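Local coordinates for protein vacuolar aminopeptidase 1 (Saccharomyces cerevisiae, PDB 5JGF) that removes amino acids, preferably neutral or hydrophobic ones, from the N-termini of peptides as a zinc-dependent dodecameric vacuolar enzyme, and is the major cargo of the cytoplasm-to-vacuole targeting pathway, at residues Asn346-Pro351 with Gly431-Ser436; Val364-Ile369 with Thr444-Val449. All blocks are in the same frame, centred on the assembly; numbering follows the deposited sequence.

Interaction 1 (Asn346-Pro351 with Gly431-Ser436)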
ATOM      1  N   ASN D 346      36.354  15.592  12.583  1.00 12.05           N
ATOM      2  CA  ASN D 346      35.788  14.740  11.552  1.00 12.91           C
ATOM      3  C   ASN D 346      35.470  13.394  12.198  1.00 13.13           C
ATOM      4  O   ASN D 346      35.566  13.250  13.420  1.00 12.63           O
ATOM      5  CB  ASN D 346      36.720  14.590  10.340  1.00 14.14           C
ATOM      6  CG  ASN D 346      38.181  14.633  10.710  1.00 16.83           C
ATOM      7  OD1 ASN D 346      38.601  14.026  11.688  1.00 17.34           O
ATOM      8  ND2 ASN D 346      38.974  15.342   9.909  1.00 18.20           N
ATOM      9  N   HIS D 347      35.113  12.403  11.394  1.00 12.37           N
ATOM     10  CA  HIS D 347      34.678  11.124  11.942  1.00 12.48           C
ATOM     11  C   HIS D 347      35.648   9.970  12.112  1.00 12.02           C
ATOM     12  O   HIS D 347      36.235   9.490  11.145  1.00 11.82           O
ATOM     13  CB  HIS D 347      33.492  10.617  11.118  1.00 11.29           C
ATOM     14  CG  HIS D 347      32.403  11.627  10.940  1.00 13.35           C
ATOM     15  ND1 HIS D 347      31.524  11.960  11.949  1.00 13.78           N
ATOM     16  CD2 HIS D 347      32.056  12.385   9.872  1.00 15.73           C
ATOM     17  CE1 HIS D 347      30.682  12.879  11.510  1.00 14.71           C
ATOM     18  NE2 HIS D 347      30.984  13.155  10.253  1.00 15.45           N
ATOM     19  N   LEU D 348      35.790   9.512  13.352  1.00 11.95           N
ATOM     20  CA  LEU D 348      36.622   8.352  13.632  1.00 12.20           C
ATOM     21  C   LEU D 348      35.847   7.145  13.119  1.00 13.84           C
ATOM     22  O   LEU D 348      34.617   7.132  13.146  1.00 12.09           O
ATOM     23  CB  LEU D 348      36.824   8.164  15.137  1.00 13.46           C
ATOM     24  CG  LEU D 348      37.990   8.849  15.841  1.00 14.96           C
ATOM     25  CD1 LEU D 348      37.909   8.556  17.341  1.00 12.05           C
ATOM     26  CD2 LEU D 348      39.307   8.338  15.267  1.00 12.89           C
ATOM     27  N   TYR D 349      36.568   6.136  12.652  1.00 12.89           N
ATOM     28  CA  TYR D 349      35.937   4.914  12.186  1.00 14.41           C
ATOM     29  C   TYR D 349      35.141   4.323  13.350  1.00 13.65           C
ATOM     30  O   TYR D 349      35.669   4.183  14.452  1.00 13.03           O
ATOM     31  CB  TYR D 349      37.011   3.913  11.765  1.00 13.59           C
ATOM     32  CG  TYR D 349      36.475   2.582  11.289  1.00 14.15           C
ATOM     33  CD1 TYR D 349      35.888   2.454  10.031  1.00 16.51           C
ATOM     34  CD2 TYR D 349      36.568   1.445  12.092  1.00 15.00           C
ATOM     35  CE1 TYR D 349      35.409   1.219   9.579  1.00 18.03           C
ATOM     36  CE2 TYR D 349      36.093   0.208  11.651  1.00 17.13           C
ATOM     37  CZ  TYR D 349      35.517   0.105  10.395  1.00 17.62           C
ATOM     38  OH  TYR D 349      35.054  -1.113   9.949  1.00 21.08           O
ATOM     39  N   ASN D 350      33.871   3.999  13.117  1.00 14.14           N
ATOM     40  CA  ASN D 350      33.046   3.374  14.156  1.00 13.09           C
ATOM     41  C   ASN D 350      32.942   1.920  13.698  1.00 13.02           C
ATOM     42  O   ASN D 350      32.280   1.629  12.704  1.00 13.01           O
ATOM     43  CB  ASN D 350      31.649   4.002  14.214  1.00 11.26           C
ATOM     44  CG  ASN D 350      30.803   3.426  15.337  1.00 12.19           C
ATOM     45  OD1 ASN D 350      30.869   2.229  15.618  1.00 10.37           O
ATOM     46  ND2 ASN D 350      29.998   4.271  15.978  1.00 12.33           N
ATOM     47  N   PRO D 351      33.595   0.992  14.417  1.00 13.29           N
ATOM     48  CA  PRO D 351      33.581  -0.431  14.061  1.00 13.61           C
ATOM     49  C   PRO D 351      32.226  -1.116  13.943  1.00 13.83           C
ATOM     50  O   PRO D 351      32.119  -2.166  13.307  1.00 14.63           O
ATOM     51  CB  PRO D 351      34.464  -1.061  15.139  1.00 13.41           C
ATOM     52  CG  PRO D 351      34.186  -0.204  16.334  1.00 13.95           C
ATOM     53  CD  PRO D 351      34.218   1.192  15.740  1.00 12.71           C
ATOM     54  N   GLY D 431      41.109  18.090  10.982  1.00 12.13           N
ATOM     55  CA  GLY D 431      40.718  18.174  12.371  1.00 13.58           C
ATOM     56  C   GLY D 431      41.032  16.911  13.128  1.00 13.41           C
ATOM     57  O   GLY D 431      41.582  15.962  12.572  1.00 13.16           O
ATOM     58  N   ILE D 432      40.701  16.918  14.411  1.00 11.33           N
ATOM     59  CA  ILE D 432      40.915  15.766  15.265  1.00 13.00           C
ATOM     60  C   ILE D 432      39.635  14.953  15.123  1.00 13.66           C
ATOM     61  O   ILE D 432      38.540  15.481  15.315  1.00 13.75           O
ATOM     62  CB  ILE D 432      41.108  16.204  16.734  1.00 13.44           C
ATOM     63  CG1 ILE D 432      42.334  17.122  16.836  1.00 14.05           C
ATOM     64  CG2 ILE D 432      41.270  14.980  17.632  1.00 12.50           C
ATOM     65  CD1 ILE D 432      42.532  17.757  18.209  1.00 15.25           C
ATOM     66  N   ALA D 433      39.773  13.682  14.760  1.00 13.40           N
ATOM     67  CA  ALA D 433      38.617  12.818  14.570  1.00 13.24           C
ATOM     68  C   ALA D 433      38.002  12.377  15.889  1.00 12.36           C
ATOM     69  O   ALA D 433      38.696  12.228  16.893  1.00 13.31           O
ATOM     70  CB  ALA D 433      39.011  11.597  13.742  1.00 12.08           C
ATOM     71  N   GLN D 434      36.691  12.169  15.879  1.00 12.18           N
ATOM     72  CA  GLN D 434      35.985  11.726  17.071  1.00 12.68           C
ATOM     73  C   GLN D 434      34.855  10.776  16.706  1.00 12.69           C
ATOM     74  O   GLN D 434      34.418  10.712  15.556  1.00 12.46           O
ATOM     75  CB  GLN D 434      35.388  12.917  17.829  1.00 12.75           C
ATOM     76  CG  GLN D 434      34.353  13.699  17.028  1.00 12.60           C
ATOM     77  CD  GLN D 434      33.464  14.553  17.906  1.00 16.10           C
ATOM     78  OE1 GLN D 434      32.537  14.051  18.555  1.00 16.52           O
ATOM     79  NE2 GLN D 434      33.744  15.848  17.945  1.00 12.11           N
ATOM     80  N   LEU D 435      34.393  10.033  17.702  1.00 12.39           N
ATOM     81  CA  LEU D 435      33.279   9.114  17.524  1.00 12.39           C
ATOM     82  C   LEU D 435      32.039   9.857  17.990  1.00 11.99           C
ATOM     83  O   LEU D 435      32.139  10.818  18.753  1.00 11.70           O
ATOM     84  CB  LEU D 435      33.449   7.878  18.410  1.00 11.98           C
ATOM     85  CG  LEU D 435      34.421   6.776  17.994  1.00 11.36           C
ATOM     86  CD1 LEU D 435      34.596   5.799  19.152  1.00 12.52           C
ATOM     87  CD2 LEU D 435      33.886   6.064  16.761  1.00 12.54           C
ATOM     88  N   SER D 436      30.880   9.422  17.510  1.00 11.23           N
ATOM     89  CA  SER D 436      29.609   9.985  17.947  1.00 12.45           C
ATOM     90  C   SER D 436      29.469  11.499  17.869  1.00 12.22           C
ATOM     91  O   SER D 436      28.980  12.124  18.812  1.00 11.11           O
ATOM     92  CB  SER D 436      29.344   9.535  19.388  1.00 13.60           C
ATOM     93  OG  SER D 436      29.581   8.142  19.540  1.00 15.62           O
TER
HETATM   94  O   HOH W   1      31.679  10.759  14.490  1.00 11.89           O
HETATM   95  O   HOH W   2      30.491   7.247  15.711  1.00 16.76           O
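L348 and L435 each place CG anti to the carbonyl carbon and beside the backbone N (chi1 -89° and -78°), which lays both isobutyl groups along the seam between their chains. The branch point of L348 sits on A433, with CG 3.6 Å from A433 CB. Its CB in turn meets CD2 of L435 at 4.0 Å, and the same L435 methyl lies 3.5 Å from Y349 O.

The backbones run side by side in parallel. Q434 is the bonded residue: its N donates to N346 O at 2.9 Å, and its O receives L348 N at 2.9 Å in a nearly straight hydrogen bond (N-H...O 176°). That donor stands well above the carbonyl plane. Water 1 gives Q434 O a second bond and also lies 2.8 Å from H347 ND1, in the plane of the imidazole at its edge. Farther along, water 2 accepts from both N350 ND2 and S436 N.

The amide of N346 lies against A433, OD1 being 3.1 Å from A433 CA, while its ND2 is held by S372 OG and T370 O. Around N350 and S436 a second subunit joins in, its P164 O and S165 O accepting bonds from N350 ND2 and S436 OG; F170 of that subunit meets the ring of H347.

This is a parallel pairing at the C-terminal ends of strands 339-347 and 426-434 in the mixed sheet of the M18 peptidase fold, the end of the sheet at which D344 binds zinc and H347 probably binds substrate.

Interaction 2 (Val364-Ile369 with Thr444-Val449); sequences VPNVGI and TGSKDV
P365 and G445 bring the two backbones together, their CA atoms 4.7 Å apart. The 364-369 segment is irregular and turns at N366, which has a left-handed backbone conformation. Facing it, the chain leaves strand 442-445 through a turn closed by D448 N to G445 O and enters helix 448-468.

D448 reaches back across this turn. Its OD1 receives N366 N at 3.0 Å in a nearly straight hydrogen bond (N-H...O 170°), on the syn side but out of the carboxylate plane, and also takes a weak bond from G445 N. OD2 lies 2.6 Å from water 3, which accepts from V367 N.

The amide of N366 makes the return link. With CG beside the backbone N and anti to the carbonyl carbon (chi1 -51°), OD1 swings over G445, 3.1 Å from its bare CA, and accepts K447 N at 2.8 Å; ND2 is bonded to H254 O. The K447 side chain crosses that of N366 at about a right angle, its CB 3.2 Å from OD1. Beyond, water 4 joins K447 NZ to N366 O, and the lysine also makes a cation-pi contact with Y8.

An alanine in place of D448 would probably leave N366 N without its acceptor and water 3 without its carboxylate partner, removing one of the ties between the loop and the 444-449 segment.

Each segment thus lends a side-chain oxygen to a backbone N-H of the other, and the backbone donors around the buried carboxylate are consistent with its carrying a negative charge.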
ATOM      1  N   VAL D 364      41.691   6.566  12.728  1.00 12.54           N
ATOM      2  CA  VAL D 364      41.567   5.746  13.921  1.00 13.19           C
ATOM      3  C   VAL D 364      42.107   6.584  15.076  1.00 13.21           C
ATOM      4  O   VAL D 364      42.739   7.618  14.858  1.00 12.60           O
ATOM      5  CB  VAL D 364      42.347   4.421  13.789  1.00 14.69           C
ATOM      6  CG1 VAL D 364      41.762   3.603  12.638  1.00 13.09           C
ATOM      7  CG2 VAL D 364      43.827   4.691  13.553  1.00 15.24           C
ATOM      8  N   PRO D 365      41.864   6.155  16.320  1.00 13.45           N
ATOM      9  CA  PRO D 365      42.336   6.908  17.485  1.00 13.66           C
ATOM     10  C   PRO D 365      43.841   6.939  17.743  1.00 14.22           C
ATOM     11  O   PRO D 365      44.572   6.024  17.372  1.00 12.84           O
ATOM     12  CB  PRO D 365      41.600   6.244  18.652  1.00 15.39           C
ATOM     13  CG  PRO D 365      40.425   5.537  18.002  1.00 15.32           C
ATOM     14  CD  PRO D 365      41.022   5.020  16.734  1.00 13.36           C
ATOM     15  N   ASN D 366      44.273   8.016  18.390  1.00 12.88           N
ATOM     16  CA  ASN D 366      45.657   8.208  18.816  1.00 13.65           C
ATOM     17  C   ASN D 366      46.773   8.111  17.784  1.00 14.60           C
ATOM     18  O   ASN D 366      47.876   7.651  18.094  1.00 14.70           O
ATOM     19  CB  ASN D 366      45.934   7.245  19.974  1.00 13.49           C
ATOM     20  CG  ASN D 366      44.883   7.349  21.063  1.00 13.59           C
ATOM     21  OD1 ASN D 366      44.567   8.443  21.526  1.00 14.80           O
ATOM     22  ND2 ASN D 366      44.333   6.213  21.472  1.00 12.37           N
ATOM     23  N   VAL D 367      46.502   8.563  16.568  1.00 13.38           N
ATOM     24  CA  VAL D 367      47.505   8.531  15.512  1.00 14.91           C
ATOM     25  C   VAL D 367      47.926   9.940  15.113  1.00 15.83           C
ATOM     26  O   VAL D 367      49.113  10.264  15.111  1.00 15.44           O
ATOM     27  CB  VAL D 367      46.976   7.786  14.272  1.00 15.15           C
ATOM     28  CG1 VAL D 367      47.937   7.958  13.102  1.00 16.14           C
ATOM     29  CG2 VAL D 367      46.807   6.307  14.603  1.00 14.57           C
ATOM     30  N   GLY D 368      46.951  10.779  14.780  1.00 14.82           N
ATOM     31  CA  GLY D 368      47.269  12.138  14.384  1.00 14.79           C
ATOM     32  C   GLY D 368      46.105  12.864  13.742  1.00 15.56           C
ATOM     33  O   GLY D 368      44.990  12.345  13.680  1.00 14.11           O
ATOM     34  N   ILE D 369      46.377  14.069  13.255  1.00 15.03           N
ATOM     35  CA  ILE D 369      45.365  14.901  12.617  1.00 15.01           C
ATOM     36  C   ILE D 369      44.760  14.181  11.413  1.00 14.84           C
ATOM     37  O   ILE D 369      45.417  13.360  10.773  1.00 14.78           O
ATOM     38  CB  ILE D 369      45.985  16.254  12.164  1.00 16.20           C
ATOM     39  CG1 ILE D 369      44.900  17.329  12.068  1.00 16.53           C
ATOM     40  CG2 ILE D 369      46.709  16.084  10.826  1.00 16.24           C
ATOM     41  CD1 ILE D 369      44.386  17.801  13.422  1.00 16.26           C
ATOM     42  N   THR D 444      36.913  10.437  21.769  1.00 12.02           N
ATOM     43  CA  THR D 444      38.061  10.550  20.883  1.00 12.08           C
ATOM     44  C   THR D 444      39.201   9.804  21.574  1.00 12.39           C
ATOM     45  O   THR D 444      38.995   9.210  22.633  1.00 10.42           O
ATOM     46  CB  THR D 444      38.441  12.037  20.627  1.00 12.76           C
ATOM     47  OG1 THR D 444      39.487  12.103  19.649  1.00 13.17           O
ATOM     48  CG2 THR D 444      38.895  12.714  21.913  1.00 14.20           C
ATOM     49  N   GLY D 445      40.386   9.798  20.972  1.00 12.58           N
ATOM     50  CA  GLY D 445      41.499   9.109  21.596  1.00 12.94           C
ATOM     51  C   GLY D 445      42.042   9.934  22.748  1.00 14.27           C
ATOM     52  O   GLY D 445      42.031  11.161  22.692  1.00 13.07           O
ATOM     53  N   SER D 446      42.518   9.270  23.799  1.00 14.60           N
ATOM     54  CA  SER D 446      43.073   9.993  24.944  1.00 14.97           C
ATOM     55  C   SER D 446      44.363  10.746  24.581  1.00 16.17           C
ATOM     56  O   SER D 446      44.742  11.694  25.269  1.00 16.27           O
ATOM     57  CB  SER D 446      43.334   9.028  26.102  1.00 16.16           C
ATOM     58  OG  SER D 446      44.188   7.969  25.706  1.00 18.13           O
ATOM     59  N   LYS D 447      45.032  10.328  23.509  1.00 15.58           N
ATOM     60  CA  LYS D 447      46.259  10.989  23.048  1.00 16.47           C
ATOM     61  C   LYS D 447      45.996  12.055  21.979  1.00 17.50           C
ATOM     62  O   LYS D 447      46.877  12.851  21.649  1.00 16.50           O
ATOM     63  CB  LYS D 447      47.235   9.966  22.439  1.00 17.98           C
ATOM     64  CG  LYS D 447      48.069   9.141  23.403  1.00 21.28           C
ATOM     65  CD  LYS D 447      49.272   8.520  22.675  1.00 23.00           C
ATOM     66  CE  LYS D 447      50.141   9.605  22.027  1.00 23.58           C
ATOM     67  NZ  LYS D 447      51.427   9.050  21.513  1.00 26.78           N
ATOM     68  N   ASP D 448      44.788  12.068  21.431  1.00 14.77           N
ATOM     69  CA  ASP D 448      44.467  13.002  20.359  1.00 15.62           C
ATOM     70  C   ASP D 448      44.507  14.497  20.654  1.00 13.03           C
ATOM     71  O   ASP D 448      44.831  15.289  19.770  1.00 14.24           O
ATOM     72  CB  ASP D 448      43.137  12.595  19.719  1.00 14.99           C
ATOM     73  CG  ASP D 448      43.297  11.384  18.812  1.00 17.06           C
ATOM     74  OD1 ASP D 448      42.499  10.428  18.907  1.00 17.11           O
ATOM     75  OD2 ASP D 448      44.242  11.390  17.997  1.00 17.92           O
ATOM     76  N   VAL D 449      44.195  14.903  21.877  1.00 14.09           N
ATOM     77  CA  VAL D 449      44.275  16.323  22.205  1.00 15.76           C
ATOM     78  C   VAL D 449      45.744  16.731  22.041  1.00 14.63           C
ATOM     79  O   VAL D 449      46.060  17.719  21.376  1.00 14.95           O
ATOM     80  CB  VAL D 449      43.835  16.603  23.662  1.00 16.73           C
ATOM     81  CG1 VAL D 449      44.073  18.067  24.005  1.00 19.10           C
ATOM     82  CG2 VAL D 449      42.359  16.259  23.834  1.00 16.33           C
TER
HETATM   83  O   HOH W   3      44.122   9.983  15.791  1.00 11.67           O
HETATM   84  O   HOH W   4      50.693   8.255  18.980  1.00 44.63           O

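How the interactions relate
Interaction 1 is wholly buried, whereas interaction 2 is only partly so, with K447 exposed. The first joins two neighbouring strands of the central sheet beside the zinc site, by backbone bonds and leucine packing; the second ties a loop to a strand-to-helix junction through side-chain oxygens and water. Their centres are 9 Å apart and their segments alternate along the chain: 364-369 leads into strand 369-372, which lies next to strand 426-434, while the segment 444-449 follows strand 426-434 in the chain. A433 O probably accepts a bond from T444 OG1 (2.9 Å), and L348 CD2 packs on V364 C at 3.3 Å. Both contacts touch the second subunit, whose Y111 packs on L348 and P365.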